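Local coordinates for 3-oxoacyl-[acyl-carrier-protein] synthase (Arabidopsis thaliana, PDB 2IX4) that catalyses the condensation steps of mitochondrial fatty acid synthesis, adding two carbons from malonyl-ACP to a growing acyl chain, at residues S82-N87 with S146-P151; G125-I130 with A212-G217; A189-Q194 with C275-S280; M413-G418 with N423-F428. All coordinates share one frame; numbering follows the deposited sequence.

Contact 1: S82-N87 with S146-P151; sequences SKAVAN and SPFFIP
The ring of F148 packs against K83 and A84, and the turn that carries it begins at S146. S146 to F149 is a type I beta turn. Within it, S146 OG accepts from F148 N at 3.1 Å, which makes an ST turn and steadies the backbone just ahead of the ring. P147 O looks to the dimer partner and takes a hydrogen bond from S221 of the second subunit. F148 then reaches for 82-87. Its CG lies opposite its own carbonyl carbon and beside the backbone N (chi1 -58°), and both ortho carbons come up to the other turn. F148 CD1 meets K83 CB at 3.7 Å, and F148 CD2 meets A84 CB at 3.9 Å. Both carbons approach the ring at a slant. K83 CD adds a touch at F148 CE1, 3.9 Å away, before the extended lysine chain leads off. S82 to V85 is also a type I turn. The contact therefore joins two turns in the N-terminal half of this thiolase-like fold, one just ahead of helix 87-102 and the other leading into helix 149-153. F149 points the other way, onto A133 and onto L213 of the second subunit. At P151 a water spans the two segments: it donates to A84 O at 2.7 Å and, weakly, to P151 O at 2.9 Å. I286 of the second subunit packs on both A84 and P151.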
loop_
_atom_site.group_PDB
_atom_site.type_symbol
_atom_site.label_atom_id
_atom_site.label_comp_id
_atom_site.label_asym_id
_atom_site.label_seq_id
_atom_site.Cartn_x
_atom_site.Cartn_y
_atom_site.Cartn_z
ATOM N N SER A 82 5.458 -9.421 20.979
ATOM C CA SER A 82 5.465 -10.570 20.078
ATOM C C SER A 82 6.619 -10.470 19.085
ATOM O O SER A 82 7.047 -9.371 18.725
ATOM C CB SER A 82 4.127 -10.670 19.337
ATOM O OG SER A 82 4.207 -11.563 18.240
ATOM N N LYS A 83 7.110 -11.625 18.641
ATOM C CA LYS A 83 8.248 -11.691 17.718
ATOM C C LYS A 83 7.926 -11.179 16.312
ATOM O O LYS A 83 8.826 -10.766 15.575
ATOM C CB LYS A 83 8.796 -13.120 17.647
ATOM C CG LYS A 83 9.559 -13.557 18.890
ATOM C CD LYS A 83 10.121 -14.963 18.735
ATOM C CE LYS A 83 10.939 -15.358 19.952
ATOM N NZ LYS A 83 11.530 -16.719 19.811
ATOM N N ALA A 84 6.644 -11.203 15.950
ATOM C CA ALA A 84 6.201 -10.789 14.616
ATOM C C ALA A 84 5.808 -9.312 14.551
ATOM O O ALA A 84 5.427 -8.813 13.489
ATOM C CB ALA A 84 5.046 -11.671 14.149
ATOM N N VAL A 85 5.907 -8.617 15.683
ATOM C CA VAL A 85 5.470 -7.225 15.775
ATOM C C VAL A 85 6.644 -6.241 15.683
ATOM O O VAL A 85 7.408 -6.069 16.638
ATOM C CB VAL A 85 4.622 -6.962 17.059
ATOM C CG1 VAL A 85 4.184 -5.502 17.139
ATOM C CG2 VAL A 85 3.393 -7.865 17.091
ATOM N N ALA A 86 6.783 -5.611 14.520
ATOM C CA ALA A 86 7.698 -4.486 14.359
ATOM C C ALA A 86 7.067 -3.242 14.983
ATOM O O ALA A 86 5.860 -3.218 15.252
ATOM C CB ALA A 86 8.011 -4.253 12.891
ATOM N N ASN A 87 7.880 -2.213 15.207
ATOM C CA ASN A 87 7.425 -1.015 15.909
ATOM C C ASN A 87 6.222 -0.320 15.274
ATOM O O ASN A 87 5.313 0.104 15.987
ATOM C CB ASN A 87 8.583 -0.039 16.133
ATOM C CG ASN A 87 9.568 -0.536 17.179
ATOM O OD1 ASN A 87 9.823 -1.736 17.291
ATOM N ND2 ASN A 87 10.127 0.385 17.948
ATOM N N SER A 146 15.303 -15.035 11.248
ATOM C CA SER A 146 14.039 -15.337 11.913
ATOM C C SER A 146 12.969 -15.807 10.926
ATOM O O SER A 146 12.878 -15.276 9.815
ATOM C CB SER A 146 13.538 -14.105 12.675
ATOM O OG SER A 146 12.298 -14.361 13.318
ATOM N N PRO A 147 12.153 -16.801 11.332
ATOM C CA PRO A 147 10.988 -17.209 10.537
ATOM C C PRO A 147 9.945 -16.094 10.449
ATOM O O PRO A 147 9.075 -16.126 9.573
ATOM C CB PRO A 147 10.412 -18.394 11.326
ATOM C CG PRO A 147 11.495 -18.827 12.255
ATOM C CD PRO A 147 12.282 -17.601 12.564
ATOM N N PHE A 148 10.042 -15.121 11.356
ATOM C CA PHE A 148 9.120 -13.987 11.412
ATOM C C PHE A 148 9.614 -12.771 10.630
ATOM O O PHE A 148 8.983 -11.714 10.674
ATOM C CB PHE A 148 8.853 -13.582 12.866
ATOM C CG PHE A 148 8.284 -14.683 13.714
ATOM C CD1 PHE A 148 9.078 -15.330 14.654
ATOM C CD2 PHE A 148 6.956 -15.075 13.574
ATOM C CE1 PHE A 148 8.559 -16.350 15.443
ATOM C CE2 PHE A 148 6.428 -16.095 14.359
ATOM C CZ PHE A 148 7.233 -16.732 15.296
ATOM N N PHE A 149 10.728 -12.918 9.914
ATOM C CA PHE A 149 11.314 -11.801 9.174
ATOM C C PHE A 149 10.350 -11.200 8.154
ATOM O O PHE A 149 10.099 -9.994 8.179
ATOM C CB PHE A 149 12.640 -12.199 8.506
ATOM C CG PHE A 149 13.143 -11.188 7.502
ATOM C CD1 PHE A 149 13.627 -9.949 7.920
ATOM C CD2 PHE A 149 13.123 -11.475 6.140
ATOM C CE1 PHE A 149 14.081 -9.010 6.993
ATOM C CE2 PHE A 149 13.579 -10.541 5.206
ATOM C CZ PHE A 149 14.060 -9.308 5.637
ATOM N N ILE A 150 9.816 -12.039 7.264
ATOM C CA ILE A 150 8.890 -11.577 6.221
ATOM C C ILE A 150 7.613 -10.936 6.801
ATOM O O ILE A 150 7.270 -9.814 6.417
ATOM C CB ILE A 150 8.559 -12.693 5.173
ATOM C CG1 ILE A 150 9.802 -13.058 4.343
ATOM C CG2 ILE A 150 7.390 -12.286 4.269
ATOM C CD1 ILE A 150 10.309 -11.957 3.398
ATOM N N PRO A 151 6.915 -11.632 7.727
ATOM C CA PRO A 151 5.706 -11.049 8.323
ATOM C C PRO A 151 5.898 -9.678 8.984
ATOM O O PRO A 151 4.977 -8.866 8.962
ATOM C CB PRO A 151 5.300 -12.084 9.377
ATOM C CG PRO A 151 5.875 -13.351 8.901
ATOM C CD PRO A 151 7.166 -12.990 8.246
HETATM O O HOH W 1 3.775 -9.485 11.507
#

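Contact 2: G125-I130 with A212-G217; sequences GSICDI and ALSVAG
I127 is the residue of 125-130 that reaches helix 212-217, where it meets L213 and S214. S126, just before it, is the N-cap of the helix that opens with I127. S126 OG donates to D129 OD2 at 2.5 Å and meets that oxygen from above the carboxylate plane, tying the cap to the first turn. I127 then splits its two branches between two partners. I127 CG2 stands opposite the backbone N and meets L213 CB at 3.9 Å; these two side chains cross at about a right angle. I127 CG1 lies beside the N (chi1 -64°) and carries I127 CD1 to S214 OG, 3.3 Å away. That is a methyl against a hydroxyl oxygen. The polar needs of S214 OG are met elsewhere, by hydrogen bonds with D211 OD1 and S209 OG. All three touching residues are buried. Further on, D129 OD1 has a long, weak ion pair with K152. The second subunit lies close by: its I153 packs on I127, its F149 on L213, and its I130 on I130 of this chain. The contact thus sets the start of helix 127-138 against the start of helix 212-220, with helix 149-153 of the same chain alongside, where I153 packs on D129 and I130.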
loop_
_atom_site.group_PDB
_atom_site.type_symbol
_atom_site.label_atom_id
_atom_site.label_comp_id
_atom_site.label_asym_id
_atom_site.label_seq_id
_atom_site.Cartn_x
_atom_site.Cartn_y
_atom_site.Cartn_z
ATOM N N GLY A 125 7.670 0.533 6.343
ATOM C CA GLY A 125 7.692 -0.712 7.109
ATOM C C GLY A 125 8.778 -0.731 8.163
ATOM O O GLY A 125 8.786 0.103 9.069
ATOM N N SER A 126 9.700 -1.683 8.043
ATOM C CA SER A 126 10.760 -1.841 9.035
ATOM C C SER A 126 12.133 -2.023 8.388
ATOM O O SER A 126 12.617 -3.147 8.232
ATOM C CB SER A 126 10.433 -2.998 9.983
ATOM O OG SER A 126 11.302 -2.994 11.102
ATOM N N ILE A 127 12.752 -0.903 8.017
ATOM C CA ILE A 127 14.089 -0.903 7.420
ATOM C C ILE A 127 15.147 -1.496 8.358
ATOM O O ILE A 127 16.044 -2.205 7.904
ATOM C CB ILE A 127 14.517 0.516 6.938
ATOM C CG1 ILE A 127 13.590 1.002 5.815
ATOM C CG2 ILE A 127 15.971 0.518 6.464
ATOM C CD1 ILE A 127 14.016 2.311 5.147
ATOM N N CYS A 128 15.031 -1.215 9.657
ATOM C CA CYS A 128 16.004 -1.698 10.642
ATOM C C CYS A 128 16.042 -3.224 10.727
ATOM O O CYS A 128 17.102 -3.813 10.955
ATOM C CB CYS A 128 15.750 -1.082 12.023
ATOM S SG CYS A 128 14.180 -1.541 12.788
ATOM N N ASP A 129 14.885 -3.858 10.543
ATOM C CA ASP A 129 14.796 -5.315 10.501
ATOM C C ASP A 129 15.449 -5.894 9.249
ATOM O O ASP A 129 16.072 -6.955 9.308
ATOM C CB ASP A 129 13.340 -5.771 10.602
ATOM C CG ASP A 129 12.814 -5.725 12.023
ATOM O OD1 ASP A 129 13.504 -6.227 12.937
ATOM O OD2 ASP A 129 11.703 -5.199 12.228
ATOM N N ILE A 130 15.307 -5.197 8.122
ATOM C CA ILE A 130 15.953 -5.617 6.875
ATOM C C ILE A 130 17.470 -5.423 6.956
ATOM O O ILE A 130 18.230 -6.217 6.405
ATOM C CB ILE A 130 15.362 -4.894 5.635
ATOM C CG1 ILE A 130 13.844 -5.104 5.572
ATOM C CG2 ILE A 130 16.023 -5.397 4.339
ATOM C CD1 ILE A 130 13.115 -4.173 4.610
ATOM N N ALA A 212 19.313 4.185 11.242
ATOM C CA ALA A 212 20.503 4.567 10.480
ATOM C C ALA A 212 20.257 4.765 8.987
ATOM O O ALA A 212 20.543 5.834 8.442
ATOM C CB ALA A 212 21.606 3.550 10.697
ATOM N N LEU A 213 19.721 3.736 8.334
ATOM C CA LEU A 213 19.567 3.754 6.884
ATOM C C LEU A 213 18.460 4.691 6.406
ATOM O O LEU A 213 18.579 5.298 5.341
ATOM C CB LEU A 213 19.367 2.336 6.334
ATOM C CG LEU A 213 19.640 2.142 4.840
ATOM C CD1 LEU A 213 20.994 2.744 4.430
ATOM C CD2 LEU A 213 19.558 0.662 4.464
ATOM N N SER A 214 17.392 4.804 7.193
ATOM C CA SER A 214 16.302 5.732 6.883
ATOM C C SER A 214 16.776 7.179 6.911
ATOM O O SER A 214 16.519 7.938 5.971
ATOM C CB SER A 214 15.147 5.555 7.862
ATOM O OG SER A 214 14.574 4.269 7.741
ATOM N N VAL A 215 17.471 7.548 7.986
ATOM C CA VAL A 215 18.043 8.885 8.131
ATOM C C VAL A 215 19.067 9.155 7.026
ATOM O O VAL A 215 19.001 10.194 6.372
ATOM C CB VAL A 215 18.659 9.110 9.542
ATOM C CG1 VAL A 215 19.313 10.476 9.640
ATOM C CG2 VAL A 215 17.590 8.975 10.627
ATOM N N ALA A 216 19.985 8.211 6.805
ATOM C CA ALA A 216 21.000 8.336 5.752
ATOM C C ALA A 216 20.383 8.421 4.360
ATOM O O ALA A 216 20.874 9.156 3.499
ATOM C CB ALA A 216 21.990 7.184 5.816
ATOM N N GLY A 217 19.314 7.657 4.144
ATOM C CA GLY A 217 18.605 7.637 2.866
ATOM C C GLY A 217 17.935 8.962 2.553
ATOM O O GLY A 217 18.123 9.514 1.473
#

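Contact 3: A189-Q194 with C275-S280; sequences ATRMIQ and CGYGMS
The guanidinium of R191 and the ring of Y277 carry this buried contact. Y277 CD2 sits over the centre of one guanidinium face, 3.7 Å above its plane. Seen from the tyrosine, R191 CZ lies at the ring edge, close to the ring plane and 3.8 Å from Y277 CD2. The two planes are 67° apart, so the ring presents its edge to the cation's face. The arginine chain bends at CG (chi2 -81°) on its way to the strand. One helical turn on, Q194 OE1 takes R191 NH1 at 3.0 Å on a lone pair in its carbonyl plane. The R191-Y277 contact joins helix 181-195, which starts just after C179, to strand 272-281 of the core sheet in this thiolase-like fold. That strand has a classic beta bulge, where C275 and G276 both face L427. Further partners fix the two groups. R191 NE makes a salt bridge to D197 of the second subunit, and F195 of the same subunit forms a cation-pi contact with R191. Q306 OE1 accepts from both R191 NH2 and Y277 N. The tyrosine hydroxyl is hydrogen-bonded with D188 OD1 and H184 ND1 of the arginine's own helix. A leucine in place of R191 would probably leave D197 of the second subunit without its charged mate and Q194 OE1 without this donor.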
loop_
_atom_site.group_PDB
_atom_site.type_symbol
_atom_site.label_atom_id
_atom_site.label_comp_id
_atom_site.label_asym_id
_atom_site.label_seq_id
_atom_site.Cartn_x
_atom_site.Cartn_y
_atom_site.Cartn_z
ATOM N N ALA A 189 -11.070 3.737 3.023
ATOM C CA ALA A 189 -11.992 3.156 4.004
ATOM C C ALA A 189 -13.360 3.841 3.971
ATOM O O ALA A 189 -14.398 3.191 4.132
ATOM C CB ALA A 189 -11.389 3.238 5.393
ATOM N N THR A 190 -13.346 5.155 3.769
ATOM C CA THR A 190 -14.561 5.945 3.580
ATOM C C THR A 190 -15.343 5.472 2.347
ATOM O O THR A 190 -16.546 5.214 2.439
ATOM C CB THR A 190 -14.223 7.447 3.479
ATOM O OG1 THR A 190 -13.593 7.862 4.694
ATOM C CG2 THR A 190 -15.474 8.294 3.252
ATOM N N ARG A 191 -14.653 5.342 1.211
ATOM C CA ARG A 191 -15.261 4.821 -0.022
ATOM C C ARG A 191 -15.914 3.453 0.176
ATOM O O ARG A 191 -16.973 3.177 -0.390
ATOM C CB ARG A 191 -14.226 4.730 -1.148
ATOM C CG ARG A 191 -13.740 6.062 -1.692
ATOM C CD ARG A 191 -14.718 6.671 -2.695
ATOM N NE ARG A 191 -14.242 7.963 -3.188
ATOM C CZ ARG A 191 -14.392 9.119 -2.543
ATOM N NH1 ARG A 191 -15.016 9.164 -1.370
ATOM N NH2 ARG A 191 -13.917 10.237 -3.077
ATOM N N MET A 192 -15.276 2.605 0.981
ATOM C CA MET A 192 -15.796 1.275 1.292
ATOM C C MET A 192 -17.099 1.321 2.095
ATOM O O MET A 192 -18.026 0.565 1.812
ATOM C CB MET A 192 -14.743 0.430 2.020
ATOM C CG MET A 192 -13.547 0.061 1.152
ATOM S SD MET A 192 -12.167 -0.692 2.041
ATOM C CE MET A 192 -10.928 -0.697 0.746
ATOM N N ILE A 193 -17.165 2.199 3.093
ATOM C CA ILE A 193 -18.398 2.385 3.866
ATOM C C ILE A 193 -19.499 2.973 2.977
ATOM O O ILE A 193 -20.652 2.539 3.033
ATOM C CB ILE A 193 -18.171 3.260 5.131
ATOM C CG1 ILE A 193 -17.153 2.590 6.066
ATOM C CG2 ILE A 193 -19.491 3.498 5.874
ATOM C CD1 ILE A 193 -16.596 3.492 7.156
ATOM N N GLN A 194 -19.123 3.945 2.148
ATOM C CA GLN A 194 -20.047 4.580 1.207
ATOM C C GLN A 194 -20.680 3.559 0.266
ATOM O O GLN A 194 -21.899 3.555 0.085
ATOM C CB GLN A 194 -19.338 5.675 0.400
ATOM C CG GLN A 194 -19.126 6.981 1.157
ATOM C CD GLN A 194 -18.166 7.931 0.449
ATOM O OE1 GLN A 194 -17.204 7.508 -0.190
ATOM N NE2 GLN A 194 -18.423 9.225 0.575
ATOM N N CYS A 275 -16.433 14.489 4.499
ATOM C CA CYS A 275 -17.236 14.977 3.375
ATOM C C CYS A 275 -16.499 15.006 2.045
ATOM O O CYS A 275 -17.126 15.075 0.985
ATOM C CB CYS A 275 -17.760 16.385 3.678
ATOM S SG CYS A 275 -18.845 16.478 5.114
ATOM N N GLY A 276 -15.174 14.967 2.100
ATOM C CA GLY A 276 -14.370 15.069 0.892
ATOM C C GLY A 276 -13.089 14.274 0.961
ATOM O O GLY A 276 -12.389 14.294 1.974
ATOM N N TYR A 277 -12.802 13.570 -0.129
ATOM C CA TYR A 277 -11.567 12.813 -0.298
ATOM C C TYR A 277 -11.044 13.094 -1.703
ATOM O O TYR A 277 -11.349 12.371 -2.653
ATOM C CB TYR A 277 -11.829 11.319 -0.057
ATOM C CG TYR A 277 -10.694 10.351 -0.364
ATOM C CD1 TYR A 277 -9.361 10.656 -0.057
ATOM C CD2 TYR A 277 -10.969 9.104 -0.929
ATOM C CE1 TYR A 277 -8.332 9.748 -0.335
ATOM C CE2 TYR A 277 -9.954 8.194 -1.202
ATOM C CZ TYR A 277 -8.642 8.520 -0.902
ATOM O OH TYR A 277 -7.647 7.606 -1.179
ATOM N N GLY A 278 -10.278 14.173 -1.828
ATOM C CA GLY A 278 -9.744 14.591 -3.117
ATOM C C GLY A 278 -8.410 13.937 -3.381
ATOM O O GLY A 278 -7.545 13.919 -2.505
ATOM N N MET A 279 -8.247 13.404 -4.590
ATOM C CA MET A 279 -7.015 12.724 -4.989
ATOM C C MET A 279 -6.504 13.268 -6.301
ATOM O O MET A 279 -7.288 13.566 -7.202
ATOM C CB MET A 279 -7.249 11.222 -5.144
ATOM C CG MET A 279 -7.495 10.471 -3.848
ATOM S SD MET A 279 -8.019 8.772 -4.157
ATOM C CE MET A 279 -9.668 9.030 -4.809
ATOM N N SER A 280 -5.185 13.382 -6.412
ATOM C CA SER A 280 -4.556 13.770 -7.668
ATOM C C SER A 280 -3.133 13.241 -7.757
ATOM O O SER A 280 -2.607 12.659 -6.803
ATOM C CB SER A 280 -4.547 15.294 -7.817
ATOM O OG SER A 280 -3.586 15.877 -6.955
#

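Contact 4: M413-G418 with N423-F428. With K (potassium ion), chain D.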
loop_
_atom_site.group_PDB
_atom_site.type_symbol
_atom_site.label_atom_id
_atom_site.label_comp_id
_atom_site.label_asym_id
_atom_site.label_seq_id
_atom_site.Cartn_x
_atom_site.Cartn_y
_atom_site.Cartn_z
ATOM N N MET A 413 -9.958 21.050 6.471
ATOM C CA MET A 413 -9.345 20.309 5.371
ATOM C C MET A 413 -7.886 19.987 5.696
ATOM O O MET A 413 -7.169 20.825 6.244
ATOM C CB MET A 413 -9.449 21.111 4.068
ATOM C CG MET A 413 -8.778 20.470 2.856
ATOM S SD MET A 413 -8.880 21.483 1.362
ATOM C CE MET A 413 -10.531 21.086 0.796
ATOM N N SER A 414 -7.456 18.774 5.355
ATOM C CA SER A 414 -6.091 18.325 5.621
ATOM C C SER A 414 -5.417 17.783 4.359
ATOM O O SER A 414 -5.897 16.825 3.755
ATOM C CB SER A 414 -6.090 17.263 6.728
ATOM O OG SER A 414 -4.763 16.918 7.101
ATOM N N ASN A 415 -4.307 18.410 3.973
ATOM C CA ASN A 415 -3.532 18.011 2.794
ATOM C C ASN A 415 -2.398 17.047 3.147
ATOM O O ASN A 415 -1.726 17.227 4.168
ATOM C CB ASN A 415 -2.930 19.241 2.120
ATOM C CG ASN A 415 -3.977 20.177 1.550
ATOM O OD1 ASN A 415 -5.133 19.800 1.359
ATOM N ND2 ASN A 415 -3.569 21.407 1.259
ATOM N N SER A 416 -2.190 16.036 2.307
ATOM C CA SER A 416 -1.053 15.120 2.442
ATOM C C SER A 416 -0.484 14.790 1.066
ATOM O O SER A 416 -1.197 14.267 0.209
ATOM C CB SER A 416 -1.467 13.833 3.148
ATOM O OG SER A 416 -2.083 14.108 4.390
ATOM N N PHE A 417 0.795 15.103 0.865
ATOM C CA PHE A 417 1.472 14.856 -0.410
ATOM C C PHE A 417 2.659 13.908 -0.225
ATOM O O PHE A 417 3.346 13.960 0.794
ATOM C CB PHE A 417 1.951 16.175 -1.041
ATOM C CG PHE A 417 0.957 17.313 -0.937
ATOM C CD1 PHE A 417 -0.375 17.152 -1.326
ATOM C CD2 PHE A 417 1.366 18.558 -0.471
ATOM C CE1 PHE A 417 -1.280 18.209 -1.238
ATOM C CE2 PHE A 417 0.470 19.619 -0.382
ATOM C CZ PHE A 417 -0.854 19.444 -0.763
ATOM N N GLY A 418 2.903 13.042 -1.206
ATOM C CA GLY A 418 3.979 12.056 -1.102
ATOM C C GLY A 418 4.878 11.962 -2.321
ATOM O O GLY A 418 4.569 12.519 -3.378
ATOM N N ASN A 423 -1.128 12.866 -4.238
ATOM C CA ASN A 423 -1.781 13.873 -3.398
ATOM C C ASN A 423 -3.135 13.436 -2.887
ATOM O O ASN A 423 -3.930 12.860 -3.625
ATOM C CB ASN A 423 -1.955 15.183 -4.164
ATOM C CG ASN A 423 -0.662 15.689 -4.742
ATOM O OD1 ASN A 423 0.333 15.825 -4.031
ATOM N ND2 ASN A 423 -0.663 15.973 -6.037
ATOM N N ALA A 424 -3.390 13.729 -1.617
ATOM C CA ALA A 424 -4.703 13.529 -1.026
ATOM C C ALA A 424 -5.105 14.751 -0.212
ATOM O O ALA A 424 -4.258 15.432 0.373
ATOM C CB ALA A 424 -4.719 12.282 -0.160
ATOM N N SER A 425 -6.403 15.029 -0.198
ATOM C CA SER A 425 -6.957 16.096 0.615
ATOM C C SER A 425 -8.227 15.579 1.278
ATOM O O SER A 425 -9.163 15.162 0.597
ATOM C CB SER A 425 -7.242 17.324 -0.247
ATOM O OG SER A 425 -7.294 18.497 0.539
ATOM N N LEU A 426 -8.239 15.575 2.607
ATOM C CA LEU A 426 -9.397 15.115 3.370
ATOM C C LEU A 426 -10.160 16.302 3.931
ATOM O O LEU A 426 -9.569 17.180 4.558
ATOM C CB LEU A 426 -8.972 14.184 4.514
ATOM C CG LEU A 426 -8.277 12.858 4.176
ATOM C CD1 LEU A 426 -7.811 12.174 5.451
ATOM C CD2 LEU A 426 -9.185 11.933 3.364
ATOM N N LEU A 427 -11.472 16.328 3.704
ATOM C CA LEU A 427 -12.309 17.425 4.173
ATOM C C LEU A 427 -13.374 16.944 5.153
ATOM O O LEU A 427 -14.225 16.115 4.815
ATOM C CB LEU A 427 -12.934 18.185 2.993
ATOM C CG LEU A 427 -13.850 19.389 3.268
ATOM C CD1 LEU A 427 -13.200 20.409 4.202
ATOM C CD2 LEU A 427 -14.254 20.054 1.966
ATOM N N PHE A 428 -13.303 17.475 6.370
ATOM C CA PHE A 428 -14.230 17.132 7.442
ATOM C C PHE A 428 -15.161 18.302 7.729
ATOM O O PHE A 428 -14.816 19.456 7.472
ATOM C CB PHE A 428 -13.466 16.765 8.717
ATOM C CG PHE A 428 -12.550 15.586 8.562
ATOM C CD1 PHE A 428 -11.245 15.757 8.110
ATOM C CD2 PHE A 428 -12.990 14.305 8.877
ATOM C CE1 PHE A 428 -10.396 14.669 7.962
ATOM C CE2 PHE A 428 -12.149 13.211 8.738
ATOM C CZ PHE A 428 -10.846 13.394 8.280
HETATM K K K D . -2.011 17.945 6.671
#
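N415 holds its CG beside its backbone N (chi1 -65°), while S425 keeps OG opposite its own N (chi1 -158°). These torsions bring the groups together: S425 OG donates to N415 OD1 at 2.7 Å, nearly in line with the C=O bond. M413 CG lies against the same hydroxyl, 3.4 Å from S425 OG. On the same face F417 CD1 meets N423 OD1 at 3.1 Å, with ring and amide planes at right angles; N423 ND2 bonds to D282 and S280. The two strands form an antiparallel beta hairpin. S414 with L426 and S416 with A424 are its hydrogen-bonded pairs, each with two backbone bonds. S414 OG at 3.0 Å and N415 O at 2.6 Å bind the potassium ion, where strand 411-418 neighbours strand 316-318. N318 O, A319 O and E368 OE1 also bind the ion. A leucine at N415 would probably leave S425 OG without its acceptor and E331 without the amide N-H it now receives. Near the hairpin turn, G418 touches hexanoic acid. The F417 ring meets that of H320, a predicted active-site residue.

From the N terminus, contact 1 closes first, tying the loop before helix 87-102 to the start of helix 149-153. Contact 2 opens inside that span at 125-130 and closes beyond it at 212-217, so the two cross. They also touch, where F149 CE1 lies 3.7 Å from D129 O, and both reach the second subunit. Contact 3 crosses contact 2 in turn, opening at 189-194 and closing at 275-280, and ties helix 181-195 to the core sheet. Contact 4, a short hairpin, comes last in the chain. It lies beside contact 3, because strands 272-281 and 422-429 are neighbours in that sheet. Contacts 1 and 4 lie on opposite sides of the chain's centre.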